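PDB 3MVG: ribosome inactivating type 1 protein from Iris hollandica, which belongs to the plant ribosome-inactivating proteins, as a type 1 member that has the toxin-like chain without a lectin partner. Local coordinates for residues Asn70-Ala75 / Gly106-Leu111; Thr88-Gln93 / Pro99-Phe104; Leu222-Ser225 / Thr229-Ile232. All blocks are in the same frame, centred on the assembly; numbering follows the deposited sequence.

In the fold
From the N terminus, the chain first lays down three strands of the mixed sheet, 3-7, 49-55 and 61-67. Interaction 1 then ties strand 72-78 to the start of helix 108-115, closing a long loop that holds the next strand, a short helix and strand 100-101. Interaction 2 falls within that loop and closes a much shorter one, joining the entry to helix 92-95 to strand 100-101. The two touch, through V74 with T88 and through L111 and A110 with F104, and both reach the same sheet. Interaction 3 comes later in series: it closes the hairpin of strands 215-223 and 229-234, on the opposite side of the chain's centre from interaction 2, their centres about 37 Å apart.

Interaction 1 (Asn70-Ala75 / Gly106-Leu111); sequences NAYVVA and GSYGAL
The Y72 side chain runs with CG anti to the backbone N (chi1 -151°), which carries the phenol across to G106, just ahead of helix 108-115; Y108 takes the other course, with CG beside its own backbone N (chi1 -71°), and turns a ring face to the Y72 hydroxyl. The contact joins the beta-bulge region of strand 72-78 in the mixed sheet to the capped N terminus of a helix. Its one bond across is from Y72 OH to G106 O, at 2.6 Å. The carbonyl oxygen sits at the edge of the Y72 ring, in its plane, and the hydroxyl approaches tilted from the carbonyl plane. Y72 CE1 also comes to 3.3 Å from G106 O. Over Y108 the same hydroxyl is poised 4.0 Å from CZ, above one face and offset toward the rim.

Local backbone features lie at both ends: an Asx turn and G1 beta bulge at N70-Y72, a capped helix start at S107. In the Asx turn N70 OD1 accepts from Y72 N at 3.1 Å, and in the bulge A71 and Y72 together face N67. Outside the pair, Y108 OH is hydrogen-bonded to E161, R119 makes a cation-pi contact with the Y108 ring, and Y72 packs on I156 and R164 of helix 146-164. Two tyrosines beside a glutamate and an arginine of one long helix are consistent with the cleft of ribosome-inactivating proteins, and a bound glycerol lies close to Y72. At the helix start S107 is the N-cap: its OG accepts from A110 N at 3.0 Å, with an N-H...O angle of 163°.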
# COMPACT_ATOMS: atom_id res chain seq x y z
N ASN A 70 -15.30 16.17 -4.77
CA ASN A 70 -14.98 14.95 -5.50
C ASN A 70 -13.48 14.64 -5.58
O ASN A 70 -13.08 13.67 -6.24
CB ASN A 70 -15.64 14.93 -6.89
CG ASN A 70 -15.10 16.00 -7.81
OD1 ASN A 70 -14.24 16.80 -7.44
ND2 ASN A 70 -15.59 16.01 -9.05
N ALA A 71 -12.67 15.46 -4.91
CA ALA A 71 -11.20 15.32 -4.89
C ALA A 71 -10.56 15.44 -6.27
O ALA A 71 -9.44 14.98 -6.48
CB ALA A 71 -10.78 14.00 -4.22
N TYR A 72 -11.26 16.08 -7.20
CA TYR A 72 -10.83 16.11 -8.60
C TYR A 72 -10.37 17.50 -9.05
O TYR A 72 -10.79 18.52 -8.53
CB TYR A 72 -11.96 15.63 -9.50
CG TYR A 72 -11.52 14.96 -10.78
CD1 TYR A 72 -11.60 15.61 -12.01
CD2 TYR A 72 -11.03 13.65 -10.76
CE1 TYR A 72 -11.22 14.98 -13.20
CE2 TYR A 72 -10.66 13.00 -11.93
CZ TYR A 72 -10.75 13.68 -13.14
OH TYR A 72 -10.36 13.03 -14.29
N VAL A 73 -9.51 17.51 -10.07
CA VAL A 73 -8.93 18.74 -10.60
C VAL A 73 -9.97 19.52 -11.41
O VAL A 73 -10.66 18.93 -12.25
CB VAL A 73 -7.70 18.42 -11.49
CG1 VAL A 73 -7.17 19.67 -12.17
CG2 VAL A 73 -6.60 17.77 -10.67
N VAL A 74 -10.08 20.83 -11.15
CA VAL A 74 -10.97 21.71 -11.92
C VAL A 74 -10.21 22.81 -12.68
O VAL A 74 -10.75 23.42 -13.61
CB VAL A 74 -12.06 22.37 -11.03
CG1 VAL A 74 -12.92 21.31 -10.33
CG2 VAL A 74 -11.45 23.35 -10.01
N ALA A 75 -8.95 23.03 -12.30
CA ALA A 75 -8.15 24.12 -12.85
C ALA A 75 -6.72 23.95 -12.39
O ALA A 75 -6.44 23.15 -11.51
CB ALA A 75 -8.69 25.46 -12.38
N GLY A 106 -12.38 17.46 -17.70
CA GLY A 106 -11.47 16.55 -17.02
C GLY A 106 -11.83 15.08 -17.11
O GLY A 106 -11.18 14.26 -16.47
N SER A 107 -12.85 14.72 -17.89
CA SER A 107 -13.15 13.29 -18.05
C SER A 107 -11.98 12.60 -18.75
O SER A 107 -11.30 13.22 -19.57
CB SER A 107 -14.45 13.07 -18.83
OG SER A 107 -14.24 13.29 -20.20
N TYR A 108 -11.73 11.34 -18.44
CA TYR A 108 -10.67 10.63 -19.13
C TYR A 108 -10.95 10.51 -20.63
O TYR A 108 -10.02 10.53 -21.42
CB TYR A 108 -10.39 9.25 -18.52
CG TYR A 108 -9.72 9.33 -17.17
CD1 TYR A 108 -8.48 9.94 -17.03
CD2 TYR A 108 -10.33 8.81 -16.04
CE1 TYR A 108 -7.85 10.03 -15.80
CE2 TYR A 108 -9.71 8.89 -14.79
CZ TYR A 108 -8.47 9.50 -14.69
OH TYR A 108 -7.86 9.59 -13.47
N GLY A 109 -12.22 10.40 -21.00
CA GLY A 109 -12.60 10.38 -22.42
C GLY A 109 -12.12 11.63 -23.12
O GLY A 109 -11.49 11.56 -24.17
N ALA A 110 -12.42 12.79 -22.55
CA ALA A 110 -12.00 14.06 -23.13
C ALA A 110 -10.47 14.20 -23.09
O ALA A 110 -9.85 14.59 -24.08
CB ALA A 110 -12.64 15.21 -22.41
N LEU A 111 -9.87 13.90 -21.95
CA LEU A 111 -8.41 14.04 -21.82
C LEU A 111 -7.66 13.15 -22.79
O LEU A 111 -6.70 13.59 -23.42
CB LEU A 111 -7.96 13.76 -20.39
CG LEU A 111 -8.39 14.75 -19.31
CD1 LEU A 111 -8.15 14.14 -17.94
CD2 LEU A 111 -7.64 16.07 -19.46

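Interaction 2 (Thr88-Gln93 / Pro99-Phe104); sequences TPANPQ and PHRLTF
The guanidinium group of R101 meets T88 with its edge, and the T88 carbonyl oxygen lies close to its plane. The approach is end-on: NH1 and NH2 both donate to that single atom, T88 O. From NH1 the distance to T88 O is 2.7 Å and the N-H...O angle 152°; from NH2 to T88 O it is 3.0 Å, with a more bent angle of 135°. NH1 arrives tilted from the carbonyl plane, whereas NH2 comes in almost straight down the C=O bond. Two donors converging on one oxygen hold the guanidinium edge turned to T88, and would restrict its swing about the CD-NE bond.

The backbone beyond T88 follows the same edge. A90 N lies in the plane, 3.8 Å from R101 NH2, a neighbour rather than a bonded partner, and the A90 methyl CB stands 4.1 Å from R101 NH2. The arginine reaches T88 through an extended start and a bend at chi3 (-64°), which turns the flat end toward the loop. Further along that loop N91 is the N-cap of helix 92-95, its OD1 accepting weakly from Q93 N.

R101 has partners beyond the pair: NH1 also makes a weak hydrogen bond to S86 O, and NH2 binds a glycerol. T88 OG1 is hydrogen-bonded to V74 O of strand 72-78. The contact belongs to the beta-alpha-beta unit of strand 81-84, helix 92-95 and strand 100-101: the arginine, on the outermost strand of the mixed sheet, packs on L84 of the neighbouring strand and grips the stretch leading into the short helix.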
# COMPACT_ATOMS: atom_id res chain seq x y z
N THR A 88 -15.53 24.28 -15.82
CA THR A 88 -15.31 24.90 -14.52
C THR A 88 -15.93 26.30 -14.46
O THR A 88 -15.59 27.15 -15.27
CB THR A 88 -13.81 24.96 -14.21
OG1 THR A 88 -13.31 23.62 -14.22
CG2 THR A 88 -13.55 25.60 -12.86
N PRO A 89 -16.83 26.54 -13.48
CA PRO A 89 -17.42 27.87 -13.39
C PRO A 89 -16.38 28.96 -13.15
O PRO A 89 -15.42 28.78 -12.38
CB PRO A 89 -18.36 27.74 -12.18
CG PRO A 89 -18.74 26.30 -12.18
CD PRO A 89 -17.46 25.59 -12.55
N ALA A 90 -16.55 30.08 -13.85
CA ALA A 90 -15.71 31.26 -13.68
C ALA A 90 -15.78 31.79 -12.25
O ALA A 90 -16.81 31.69 -11.58
CB ALA A 90 -16.14 32.35 -14.65
N ASN A 91 -14.67 32.36 -11.78
CA ASN A 91 -14.58 32.89 -10.43
C ASN A 91 -13.41 33.86 -10.34
O ASN A 91 -12.29 33.45 -10.04
CB ASN A 91 -14.41 31.75 -9.41
CG ASN A 91 -14.61 32.21 -7.97
OD1 ASN A 91 -14.60 33.41 -7.68
ND2 ASN A 91 -14.79 31.26 -7.07
N PRO A 92 -13.66 35.16 -10.61
CA PRO A 92 -12.58 36.15 -10.59
C PRO A 92 -11.82 36.21 -9.26
O PRO A 92 -10.61 36.47 -9.27
CB PRO A 92 -13.31 37.47 -10.85
CG PRO A 92 -14.55 37.09 -11.58
CD PRO A 92 -14.94 35.74 -11.04
N GLN A 93 -12.51 35.95 -8.15
CA GLN A 93 -11.89 35.97 -6.81
C GLN A 93 -10.82 34.91 -6.63
O GLN A 93 -9.88 35.10 -5.86
CB GLN A 93 -12.95 35.84 -5.72
N PRO A 99 -8.34 34.34 -16.67
CA PRO A 99 -7.82 32.98 -16.78
C PRO A 99 -8.11 32.44 -18.18
O PRO A 99 -8.99 32.95 -18.88
CB PRO A 99 -8.64 32.21 -15.74
CG PRO A 99 -9.94 32.93 -15.71
CD PRO A 99 -9.59 34.38 -15.87
N HIS A 100 -7.37 31.43 -18.60
CA HIS A 100 -7.60 30.81 -19.89
C HIS A 100 -8.46 29.57 -19.75
O HIS A 100 -8.16 28.69 -18.92
CB HIS A 100 -6.27 30.45 -20.55
CG HIS A 100 -6.43 29.72 -21.84
ND1 HIS A 100 -6.82 30.36 -23.00
CD2 HIS A 100 -6.29 28.41 -22.16
CE1 HIS A 100 -6.89 29.47 -23.98
NE2 HIS A 100 -6.58 28.28 -23.49
N ARG A 101 -9.51 29.47 -20.55
CA ARG A 101 -10.36 28.29 -20.53
C ARG A 101 -9.92 27.28 -21.59
O ARG A 101 -9.85 27.60 -22.79
CB ARG A 101 -11.83 28.67 -20.71
CG ARG A 101 -12.77 27.49 -20.49
CD ARG A 101 -14.24 27.89 -20.52
NE ARG A 101 -14.62 28.79 -19.44
CZ ARG A 101 -14.84 28.43 -18.18
NH1 ARG A 101 -14.70 27.16 -17.80
NH2 ARG A 101 -15.20 29.33 -17.28
N LEU A 102 -9.62 26.07 -21.14
CA LEU A 102 -9.27 24.97 -22.01
C LEU A 102 -10.52 24.43 -22.71
O LEU A 102 -11.63 24.60 -22.22
CB LEU A 102 -8.59 23.87 -21.19
CG LEU A 102 -7.33 24.34 -20.46
CD1 LEU A 102 -7.01 23.44 -19.28
CD2 LEU A 102 -6.16 24.38 -21.44
N THR A 103 -10.33 23.77 -23.85
CA THR A 103 -11.48 23.35 -24.65
C THR A 103 -12.06 21.99 -24.24
O THR A 103 -13.05 21.53 -24.81
CB THR A 103 -11.12 23.26 -26.15
OG1 THR A 103 -10.25 22.14 -26.36
CG2 THR A 103 -10.46 24.54 -26.63
N PHE A 104 -11.44 21.36 -23.24
CA PHE A 104 -11.86 20.03 -22.78
C PHE A 104 -12.20 19.99 -21.30
O PHE A 104 -11.73 20.82 -20.51
CB PHE A 104 -10.76 19.01 -23.08
CG PHE A 104 -9.39 19.39 -22.54
CD1 PHE A 104 -8.53 20.17 -23.31
CD2 PHE A 104 -8.99 19.00 -21.27
CE1 PHE A 104 -7.27 20.54 -22.82
CE2 PHE A 104 -7.73 19.36 -20.77
CZ PHE A 104 -6.87 20.13 -21.55

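Interaction 3 (Leu222-Ser225 / Thr229-Ile232); sequences LQVS and TVVI
A beta hairpin, strands 215-223 and 229-234, is closed here just before its turn. L222 and V230 form an antiparallel hydrogen-bonded pair: L222 N donates to V230 O at 2.8 Å, and V230 N donates back to L222 O at 2.9 Å, both nearly linear. Q223 and T229 follow as the non-hydrogen-bonded pair, where T229 CA lies 3.2 Å from L222 O in a CA-H...O contact.

On the face carrying L222 and V230 the packing is apolar. L222 CD1 slants across I232 to within 3.6 Å of its CG1, while V224 CG1 meets V230 CG1 at 3.9 Å, the two valines crossing at about a right angle. V224 CG1 stands beside its own backbone N (chi1 -64°), which turns it to the V230 branches. On the face of Q223 and T229 the side chains run side by side, T229 CG2 being 3.6 Å from Q223 CD.

Q228 of the second subunit accepts from T229 N, and V230 of that subunit packs on V224, so the turn end of the hairpin takes part in the subunit interface. Around the hairpin, L222 packs on L197 of helix 192-199, and I232 on A238 of helix 235-240.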
# COMPACT_ATOMS: atom_id res chain seq x y z
N LEU A 222 -15.32 -5.97 -10.36
CA LEU A 222 -14.15 -5.23 -10.83
C LEU A 222 -13.24 -6.11 -11.67
O LEU A 222 -12.99 -7.26 -11.32
CB LEU A 222 -13.34 -4.69 -9.65
CG LEU A 222 -13.97 -3.64 -8.73
CD1 LEU A 222 -13.02 -3.36 -7.58
CD2 LEU A 222 -14.30 -2.36 -9.48
N GLN A 223 -12.74 -5.56 -12.76
CA GLN A 223 -11.69 -6.22 -13.52
C GLN A 223 -10.39 -6.17 -12.75
O GLN A 223 -10.04 -5.12 -12.18
CB GLN A 223 -11.47 -5.53 -14.87
CG GLN A 223 -12.70 -5.48 -15.75
CD GLN A 223 -13.15 -6.84 -16.26
OE1 GLN A 223 -12.33 -7.72 -16.55
NE2 GLN A 223 -14.45 -7.00 -16.40
N VAL A 224 -9.67 -7.28 -12.71
CA VAL A 224 -8.28 -7.25 -12.24
C VAL A 224 -7.33 -7.39 -13.43
O VAL A 224 -6.14 -7.12 -13.32
CB VAL A 224 -7.98 -8.30 -11.14
CG1 VAL A 224 -8.80 -8.00 -9.89
CG2 VAL A 224 -8.25 -9.72 -11.62
N SER A 225 -7.89 -7.81 -14.57
CA SER A 225 -7.19 -7.94 -15.84
C SER A 225 -8.26 -7.96 -16.93
O SER A 225 -9.44 -7.83 -16.63
CB SER A 225 -6.39 -9.24 -15.88
OG SER A 225 -7.26 -10.36 -15.77
N THR A 229 -11.76 -11.25 -13.04
CA THR A 229 -12.55 -10.33 -12.24
C THR A 229 -12.61 -10.76 -10.78
O THR A 229 -12.33 -11.92 -10.44
CB THR A 229 -14.01 -10.25 -12.75
OG1 THR A 229 -14.54 -11.58 -12.86
CG2 THR A 229 -14.09 -9.55 -14.10
N VAL A 230 -12.94 -9.81 -9.92
CA VAL A 230 -13.32 -10.10 -8.54
C VAL A 230 -14.62 -9.34 -8.24
O VAL A 230 -15.03 -8.45 -8.99
CB VAL A 230 -12.21 -9.70 -7.53
CG1 VAL A 230 -10.91 -10.48 -7.79
CG2 VAL A 230 -11.97 -8.19 -7.53
N VAL A 231 -15.26 -9.70 -7.14
CA VAL A 231 -16.49 -9.02 -6.73
C VAL A 231 -16.30 -8.46 -5.33
O VAL A 231 -15.87 -9.17 -4.42
CB VAL A 231 -17.71 -9.97 -6.79
CG1 VAL A 231 -18.97 -9.24 -6.31
CG2 VAL A 231 -17.90 -10.53 -8.20
N ILE A 232 -16.62 -7.18 -5.18
CA ILE A 232 -16.58 -6.50 -3.88
C ILE A 232 -18.00 -6.46 -3.32
O ILE A 232 -18.88 -5.83 -3.91
CB ILE A 232 -16.02 -5.06 -4.01
CG1 ILE A 232 -14.73 -5.03 -4.86
CG2 ILE A 232 -15.82 -4.42 -2.63
CD1 ILE A 232 -13.58 -5.88 -4.35